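Local atomic coordinates of protein Snx21 (Mus musculus, PDB entry 4YMR), a protein that binds membranes enriched in phosphatidylinositol 3-phosphate and phosphatidylinositol 4,5-bisphosphate and may take part in intracellular trafficking. Residues 76-79 with 80-84; 62-66 with 67-71. One frame throughout, in Å; residues are numbered along the deposited sequence.

Contact 1 of 2, residues 76-79 with 80-84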
ATOM      1  N   CYS A  76       4.769  15.438 -10.602  1.00 23.45           N
ATOM      2  CA  CYS A  76       4.412  14.520  -9.525  1.00 26.70           C
ATOM      3  C   CYS A  76       3.160  13.723  -9.832  1.00 25.20           C
ATOM      4  O   CYS A  76       3.120  12.515  -9.587  1.00 29.55           O
ATOM      5  CB  CYS A  76       4.267  15.268  -8.191  1.00 29.14           C
ATOM      6  SG  CYS A  76       5.849  15.876  -7.573  1.00 26.43           S
ATOM      7  N   SER A  77       2.147  14.406 -10.364  1.00 26.81           N
ATOM      8  CA  SER A  77       0.897  13.772 -10.782  1.00 24.01           C
ATOM      9  C   SER A  77       1.101  12.746 -11.869  1.00 25.27           C
ATOM     10  O   SER A  77       0.473  11.697 -11.848  1.00 28.38           O
ATOM     11  CB  SER A  77      -0.096  14.816 -11.294  1.00 27.02           C
ATOM     12  OG  SER A  77      -0.558  15.598 -10.223  1.00 50.97           O
ATOM     13  N   GLU A  78       1.961  13.070 -12.833  1.00 22.28           N
ATOM     14  CA  GLU A  78       2.272  12.131 -13.901  1.00 24.41           C
ATOM     15  C   GLU A  78       2.892  10.851 -13.325  1.00 18.39           C
ATOM     16  O   GLU A  78       2.456   9.741 -13.651  1.00 23.66           O
ATOM     17  CB  GLU A  78       3.176  12.761 -14.986  1.00 17.93           C
ATOM     18  CG  GLU A  78       3.509  11.801 -16.136  1.00 35.93           C
ATOM     19  CD  GLU A  78       2.268  11.269 -16.876  1.00 40.92           C
ATOM     20  OE1 GLU A  78       1.295  12.038 -17.042  1.00 36.39           O
ATOM     21  OE2 GLU A  78       2.262  10.085 -17.294  1.00 39.27           O
ATOM     22  N   LYS A  79       3.898  11.014 -12.470  1.00 24.78           N
ATOM     23  CA  LYS A  79       4.565   9.873 -11.862  1.00 31.46           C
ATOM     24  C   LYS A  79       3.542   8.994 -11.142  1.00 27.80           C
ATOM     25  O   LYS A  79       3.554   7.770 -11.273  1.00 31.21           O
ATOM     26  CB  LYS A  79       5.682  10.334 -10.919  1.00 32.35           C
ATOM     27  CG  LYS A  79       6.559   9.194 -10.426  1.00 38.97           C
ATOM     28  CD  LYS A  79       7.007   8.311 -11.587  1.00 50.15           C
ATOM     29  CE  LYS A  79       7.700   7.049 -11.088  1.00 57.84           C
ATOM     30  NZ  LYS A  79       7.936   6.057 -12.179  1.00 60.40           N
ATOM     31  N   ALA A  80       2.629   9.639 -10.422  1.00 23.35           N
ATOM     32  CA  ALA A  80       1.627   8.931  -9.644  1.00 22.36           C
ATOM     33  C   ALA A  80       0.706   8.119 -10.544  1.00 19.68           C
ATOM     34  O   ALA A  80       0.434   6.955 -10.279  1.00 25.33           O
ATOM     35  CB  ALA A  80       0.822   9.916  -8.791  1.00 24.03           C
ATOM     36  N   LEU A  81       0.227   8.748 -11.608  1.00 26.55           N
ATOM     37  CA  LEU A  81      -0.713   8.107 -12.521  1.00 22.54           C
ATOM     38  C   LEU A  81      -0.073   6.925 -13.240  1.00 22.69           C
ATOM     39  O   LEU A  81      -0.739   5.927 -13.489  1.00 25.54           O
ATOM     40  CB  LEU A  81      -1.300   9.131 -13.497  1.00 22.64           C
ATOM     41  CG  LEU A  81      -2.189  10.173 -12.810  1.00 19.99           C
ATOM     42  CD1 LEU A  81      -2.569  11.301 -13.747  1.00 22.88           C
ATOM     43  CD2 LEU A  81      -3.427   9.479 -12.254  1.00 19.83           C
ATOM     44  N   GLN A  82       1.218   7.038 -13.559  1.00 25.41           N
ATOM     45  CA  GLN A  82       1.990   5.889 -14.035  1.00 22.16           C
ATOM     46  C   GLN A  82       1.982   4.745 -13.033  1.00 25.56           C
ATOM     47  O   GLN A  82       1.608   3.624 -13.374  1.00 32.72           O
ATOM     48  CB  GLN A  82       3.431   6.278 -14.330  1.00 29.19           C
ATOM     49  CG  GLN A  82       3.627   7.140 -15.539  1.00 33.04           C
ATOM     50  CD  GLN A  82       5.058   7.607 -15.661  1.00 47.05           C
ATOM     51  OE1 GLN A  82       5.958   7.042 -15.025  1.00 40.65           O
ATOM     52  NE2 GLN A  82       5.282   8.660 -16.476  1.00 45.75           N
ATOM     53  N   LEU A  83       2.409   5.016 -11.803  1.00 24.09           N
ATOM     54  CA  LEU A  83       2.364   3.979 -10.771  1.00 29.41           C
ATOM     55  C   LEU A  83       0.960   3.364 -10.652  1.00 28.97           C
ATOM     56  O   LEU A  83       0.818   2.148 -10.639  1.00 37.64           O
ATOM     57  CB  LEU A  83       2.846   4.511  -9.413  1.00 32.80           C
ATOM     58  CG  LEU A  83       4.322   4.893  -9.282  1.00 42.01           C
ATOM     59  CD1 LEU A  83       4.611   5.454  -7.893  1.00 47.38           C
ATOM     60  CD2 LEU A  83       5.230   3.715  -9.580  1.00 44.86           C
ATOM     61  N   LEU A  84      -0.068   4.213 -10.587  1.00 21.41           N
ATOM     62  CA  LEU A  84      -1.453   3.752 -10.475  1.00 22.31           C
ATOM     63  C   LEU A  84      -1.903   2.946 -11.693  1.00 22.57           C
ATOM     64  O   LEU A  84      -2.709   2.035 -11.579  1.00 28.90           O
ATOM     65  CB  LEU A  84      -2.413   4.930 -10.256  1.00 23.79           C
ATOM     66  CG  LEU A  84      -2.351   5.572  -8.873  1.00 29.10           C
ATOM     67  CD1 LEU A  84      -2.994   6.962  -8.871  1.00 27.80           C
ATOM     68  CD2 LEU A  84      -3.006   4.653  -7.853  1.00 23.04           C
TER
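The flat amide of Gln82 sits between Glu78 and Lys79, one turn back along helix 70-85. At one end NE2 gives a weak hydrogen bond to OE2 of Glu78 (3.4 Å). The carboxylate and amide planes are turned 58° apart. One amide face is approached by Lys79, whose CD lies over OE1 of Gln82 at 3.8 Å. NZ of Lys79 stays 3.6 Å from the same OE1. Glu78 and Lys79 both have CG anti to the backbone N (chi1 -179° and -171°) and bend at chi2, which brings their ends forward to Gln82. The main chain keeps its regular i to i+4 bonds: Gln82 N to Glu78 O, Leu83 N to Lys79 O. On another side, CG of Leu81 packs on the carbonyl O of Ser77 at 3.2 Å. Cys76 and Ala80 turn to helix 52-66, where they meet Leu60 and Leu54. Ala80 also packs on Phe96 of the second subunit, consistent with the domain-swapped form of this chain, the PXB/TPR part of the protein. The chemistry is that of an amphipathic helix: the main chain supplies the firm bonds, while the polar side chains add a weak link on the more open side.

Contact 2 of 2, residues 62-66 with 67-71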
ATOM      1  N   VAL A  62       1.214  18.734  -3.623  1.00 18.73           N
ATOM      2  CA  VAL A  62       0.595  19.772  -2.803  1.00 16.97           C
ATOM      3  C   VAL A  62       1.534  20.920  -2.481  1.00 19.48           C
ATOM      4  O   VAL A  62       1.176  22.100  -2.644  1.00 25.81           O
ATOM      5  CB  VAL A  62      -0.011  19.175  -1.506  1.00 16.15           C
ATOM      6  CG1 VAL A  62      -0.416  20.268  -0.543  1.00 19.33           C
ATOM      7  CG2 VAL A  62      -1.218  18.335  -1.860  1.00 15.63           C
ATOM      8  N   CYS A  63       2.744  20.568  -2.050  1.00 21.98           N
ATOM      9  CA  CYS A  63       3.719  21.565  -1.667  1.00 20.96           C
ATOM     10  C   CYS A  63       4.173  22.355  -2.889  1.00 18.63           C
ATOM     11  O   CYS A  63       4.254  23.580  -2.838  1.00 28.27           O
ATOM     12  CB  CYS A  63       4.907  20.949  -0.914  1.00 20.73           C
ATOM     13  SG  CYS A  63       4.508  20.354   0.738  1.00 25.27           S
ATOM     14  N   HIS A  64       4.458  21.669  -3.987  1.00 18.76           N
ATOM     15  CA  HIS A  64       4.796  22.388  -5.207  1.00 20.16           C
ATOM     16  C   HIS A  64       3.671  23.346  -5.629  1.00 24.22           C
ATOM     17  O   HIS A  64       3.945  24.488  -5.963  1.00 19.38           O
ATOM     18  CB  HIS A  64       5.238  21.438  -6.319  1.00 20.12           C
ATOM     19  CG  HIS A  64       6.645  20.951  -6.151  1.00 29.51           C
ATOM     20  ND1 HIS A  64       7.009  19.636  -6.362  1.00 30.25           N
ATOM     21  CD2 HIS A  64       7.775  21.601  -5.784  1.00 33.52           C
ATOM     22  CE1 HIS A  64       8.311  19.502  -6.141  1.00 26.58           C
ATOM     23  NE2 HIS A  64       8.795  20.679  -5.784  1.00 26.77           N
ATOM     24  N   GLN A  65       2.414  22.912  -5.569  1.00 24.79           N
ATOM     25  CA  GLN A  65       1.313  23.801  -5.958  1.00 22.43           C
ATOM     26  C   GLN A  65       1.190  25.028  -5.082  1.00 22.00           C
ATOM     27  O   GLN A  65       0.904  26.118  -5.567  1.00 25.60           O
ATOM     28  CB  GLN A  65      -0.011  23.065  -5.914  1.00 24.97           C
ATOM     29  CG  GLN A  65      -0.299  22.266  -7.144  1.00 35.81           C
ATOM     30  CD  GLN A  65      -1.629  21.579  -7.055  1.00 35.46           C
ATOM     31  OE1 GLN A  65      -2.672  22.183  -7.315  1.00 38.98           O
ATOM     32  NE2 GLN A  65      -1.609  20.315  -6.663  1.00 30.38           N
ATOM     33  N   GLU A  66       1.384  24.831  -3.782  1.00 23.90           N
ATOM     34  CA  GLU A  66       1.335  25.929  -2.826  1.00 20.94           C
ATOM     35  C   GLU A  66       2.474  26.935  -2.995  1.00 25.13           C
ATOM     36  O   GLU A  66       2.360  28.079  -2.511  1.00 29.99           O
ATOM     37  CB  GLU A  66       1.296  25.414  -1.377  1.00 17.80           C
ATOM     38  CG  GLU A  66       0.079  24.515  -1.063  1.00 19.88           C
ATOM     39  CD  GLU A  66      -1.272  25.251  -1.026  1.00 25.55           C
ATOM     40  OE1 GLU A  66      -1.315  26.482  -1.214  1.00 28.66           O
ATOM     41  OE2 GLU A  66      -2.309  24.589  -0.801  1.00 40.35           O
ATOM     42  N   LEU A  67       3.522  26.552  -3.734  1.00 29.20           N
ATOM     43  CA  LEU A  67       4.793  27.295  -3.713  1.00 30.95           C
ATOM     44  C   LEU A  67       5.317  28.199  -4.883  1.00 53.69           C
ATOM     45  O   LEU A  67       6.438  28.707  -4.771  1.00 75.55           O
ATOM     46  CB  LEU A  67       5.939  26.348  -3.332  1.00 30.86           C
ATOM     47  CG  LEU A  67       6.025  25.985  -1.849  1.00 32.07           C
ATOM     48  CD1 LEU A  67       7.142  24.961  -1.668  1.00 24.63           C
ATOM     49  CD2 LEU A  67       6.243  27.221  -0.978  1.00 25.10           C
ATOM     50  N   GLU A  68       4.634  28.392  -6.004  1.00 41.24           N
ATOM     51  CA  GLU A  68       3.816  27.431  -6.637  1.00 36.81           C
ATOM     52  C   GLU A  68       4.699  27.054  -7.839  1.00 42.32           C
ATOM     53  O   GLU A  68       5.031  27.895  -8.683  1.00 36.94           O
ATOM     54  CB  GLU A  68       2.540  28.075  -7.112  1.00 66.61           C
ATOM     55  CG  GLU A  68       2.719  29.428  -7.794  1.00 68.16           C
ATOM     56  CD  GLU A  68       1.555  29.704  -8.697  1.00 64.82           C
ATOM     57  OE1 GLU A  68       1.738  29.721  -9.939  1.00 64.02           O
ATOM     58  OE2 GLU A  68       0.451  29.910  -8.150  1.00 63.82           O
ATOM     59  N   ASP A  69       5.179  25.818  -7.857  1.00 39.72           N
ATOM     60  CA  ASP A  69       5.777  25.278  -9.038  1.00 27.50           C
ATOM     61  C   ASP A  69       4.659  24.352  -9.601  1.00 22.75           C
ATOM     62  O   ASP A  69       4.598  23.158  -9.270  1.00 24.75           O
ATOM     63  CB  ASP A  69       7.078  24.531  -8.647  1.00 41.48           C
ATOM     64  CG  ASP A  69       7.893  25.269  -7.536  1.00 62.53           C
ATOM     65  OD1 ASP A  69       8.141  26.482  -7.681  1.00 61.30           O
ATOM     66  OD2 ASP A  69       8.264  24.650  -6.505  1.00 56.40           O
ATOM     67  N   PRO A  70       3.733  24.910 -10.410  1.00 25.95           N
ATOM     68  CA  PRO A  70       2.704  24.017 -10.941  1.00 24.02           C
ATOM     69  C   PRO A  70       3.298  22.971 -11.901  1.00 25.79           C
ATOM     70  O   PRO A  70       2.742  21.874 -12.006  1.00 27.96           O
ATOM     71  CB  PRO A  70       1.725  24.978 -11.646  1.00 22.14           C
ATOM     72  CG  PRO A  70       2.528  26.167 -11.969  1.00 18.53           C
ATOM     73  CD  PRO A  70       3.507  26.311 -10.832  1.00 28.13           C
ATOM     74  N   GLY A  71       4.408  23.304 -12.562  1.00 27.80           N
ATOM     75  CA  GLY A  71       5.123  22.366 -13.407  1.00 22.84           C
ATOM     76  C   GLY A  71       5.596  21.162 -12.617  1.00 26.38           C
ATOM     77  O   GLY A  71       5.300  20.023 -12.986  1.00 29.71           O
TER
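His64 and Asp69 meet twice, by main chain and by side chain, where helix 52-66 gives way to helix 70-85. The hydrogen bonds share one acceptor. His64 O takes Leu67 N at 3.1 Å and Asp69 N at a short 2.6 Å, from opposite faces of its carbonyl plane. CA of Glu68 adds a C-H...O contact to this oxygen (3.0 Å). The turn includes a peptide modelled as cis between Leu67 and Glu68. Among the van der Waals contacts, CG of Leu67 presses on Cys63 O (3.1 Å). CD2 of His64 lies 3.2 Å from OD2 of Asp69, with ring and carboxylate planes 56° apart. The His64 ring has CG anti to the carbonyl carbon (chi1 -78°), where it touches Leu31 of helix 27-43 and Ala73 of helix 70-85. An alanine here removes the ring, which would probably leave a gap beside Leu31 and Ala73 and set the Asp69 carboxylate free to turn. The charged ends look outward: Glu66 and Glu68 form salt bridges with Lys135 and Arg106 of the second subunit. One carbonyl therefore ties the tight interhelical turn together, while the carboxylates of Glu66 and Glu68 join the two subunits.

In the fold
Contacts 1 and 2 lie in series along the chain, their centres about 16 Å apart. Both use helix 70-85: contact 2 forms the turn into it from helix 52-66, and contact 1 lies within its later turns. They touch where Cys76 SG packs 4.1 Å from His64 ND1. Contact 1 is partly buried, its centre about 13 Å from that of the chain. Contact 2 is at the surface, about 24 Å out. Their chemistry follows their place. Residues 76-84 repeat the regular helix pattern and meet the second subunit by packing. Residues 62-71 gather donors on one carbonyl and pair two glutamates with basic residues of that subunit.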